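Local coordinates for TT1696 protein (PDB 1UFB) that is of unknown function but carries a HEPN domain, a helical family to which DNA binding is tentatively assigned, at residues A[60-63]-A[64-67]. Residues are numbered along the deposited sequence; the frame is centred on the assembly and turned at random.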
loop_
_atom_site.group_PDB
_atom_site.type_symbol
_atom_site.label_atom_id
_atom_site.label_comp_id
_atom_site.label_asym_id
_atom_site.label_seq_id
_atom_site.Cartn_x
_atom_site.Cartn_y
_atom_site.Cartn_z
ATOM N N ASP A 60 13.552 2.098 12.468
ATOM C CA ASP A 60 14.394 0.899 12.699
ATOM C C ASP A 60 15.373 0.694 11.509
ATOM O O ASP A 60 16.499 0.243 11.694
ATOM C CB ASP A 60 13.584 -0.394 12.774
ATOM C CG ASP A 60 12.830 -0.570 14.099
ATOM O OD1 ASP A 60 13.456 -0.654 15.145
ATOM O OD2 ASP A 60 11.600 -0.657 14.088
ATOM N N LEU A 61 14.883 0.951 10.286
ATOM C CA LEU A 61 15.684 0.771 9.084
ATOM C C LEU A 61 16.969 1.610 9.113
ATOM O O LEU A 61 18.039 1.144 8.654
ATOM C CB LEU A 61 14.837 1.088 7.819
ATOM C CG LEU A 61 13.817 -0.070 7.607
ATOM C CD1 LEU A 61 12.858 0.261 6.423
ATOM C CD2 LEU A 61 14.536 -1.370 7.321
ATOM N N LEU A 62 16.847 2.818 9.658
ATOM C CA LEU A 62 17.974 3.718 9.794
ATOM C C LEU A 62 18.861 3.317 10.968
ATOM O O LEU A 62 20.052 3.483 10.908
ATOM C CB LEU A 62 17.496 5.130 10.073
ATOM C CG LEU A 62 16.939 5.913 8.867
ATOM C CD1 LEU A 62 16.303 7.235 9.350
ATOM C CD2 LEU A 62 18.045 6.194 7.888
ATOM N N ALA A 63 18.259 2.854 12.058
ATOM C CA ALA A 63 19.009 2.471 13.274
ATOM C C ALA A 63 19.828 1.233 13.113
ATOM O O ALA A 63 20.842 1.065 13.803
ATOM C CB ALA A 63 18.028 2.255 14.472
ATOM N N ASP A 64 19.401 0.348 12.235
ATOM C CA ASP A 64 20.090 -0.918 12.052
ATOM C C ASP A 64 21.220 -0.866 11.013
ATOM O O ASP A 64 21.832 -1.879 10.726
ATOM C CB ASP A 64 19.071 -2.002 11.632
ATOM C CG ASP A 64 17.995 -2.289 12.725
ATOM O OD1 ASP A 64 18.165 -1.898 13.920
ATOM O OD2 ASP A 64 16.956 -2.921 12.371
ATOM N N LEU A 65 21.475 0.292 10.422
ATOM C CA LEU A 65 22.547 0.379 9.411
ATOM C C LEU A 65 23.964 0.188 9.996
ATOM O O LEU A 65 24.201 0.505 11.166
ATOM C CB LEU A 65 22.473 1.721 8.719
ATOM C CG LEU A 65 21.333 1.896 7.728
ATOM C CD1 LEU A 65 21.259 3.388 7.352
ATOM C CD2 LEU A 65 21.502 0.941 6.533
ATOM N N PRO A 66 24.914 -0.342 9.191
ATOM C CA PRO A 66 26.272 -0.531 9.733
ATOM C C PRO A 66 26.841 0.751 10.342
ATOM O O PRO A 66 26.488 1.882 9.983
ATOM C CB PRO A 66 27.085 -1.015 8.524
ATOM C CG PRO A 66 26.052 -1.740 7.687
ATOM C CD PRO A 66 24.851 -0.783 7.783
ATOM N N GLU A 67 27.736 0.541 11.294
ATOM C CA GLU A 67 28.337 1.616 12.016
ATOM C C GLU A 67 29.014 2.612 11.110
ATOM O O GLU A 67 29.056 3.812 11.426
ATOM C CB GLU A 67 29.367 1.033 13.017
ATOM C CG GLU A 67 29.995 2.074 13.912
ATOM C CD GLU A 67 30.843 1.418 14.994
ATOM O OE1 GLU A 67 32.071 1.536 14.914
ATOM O OE2 GLU A 67 30.278 0.780 15.920
HETATM O O HOH W 1 15.928 -2.596 15.275
#
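The amide N of D64 donates a hydrogen bond to the carbonyl O of D60 (3.0 Å), an i to i+4 bond of alpha-helical type that closes the last turn of helix 58-63; at L65, with psi near 151°, the backbone turns extended, in keeping with the proline that follows, which disfavours a helical conformation in the residue before it. D64 sets its CG beside its own backbone N (chi1 -64°), which folds the carboxylate back along the final turn. There the carboxylate carbon CG, rather than an oxygen, comes closest to D60 O, at 3.1 Å; D64 OD2 and D60 O are both acceptors and do not bond. Between the two acidic side chains sits a water that donates to both, reaching D64 OD1 at 2.7 Å and D60 OD1 at 3.1 Å. The carboxylates themselves stay apart, D60 OD1 and D64 OD2 being 5.0 Å from each other, and a water giving a hydrogen to each probably offsets part of the repulsion. Aspartates suit this exposed face, where water can solvate them, and the short methyl of A63 suits the solvent side of the final turn. L65 serves the other side. Its CG rests 3.5 Å from L61 O, beside the last carbonyls of the helix, and its CD1 meets L62 CD2 at 4.3 Å. L62 and L65 both touch F122 of helix 106-126, while L61 and L65 lean on helix 27-48, so branched apolar chains suit this inner face. With an alanine in place of L65, a gap would probably open between L62, F122 and helix 27-48, and L62 CD2 would lose one of its apolar neighbours. The whole is a helix C-terminus, amphipathic in its last turn, by which a short helix and its exit loop pack against the longer helices of the HEPN domain.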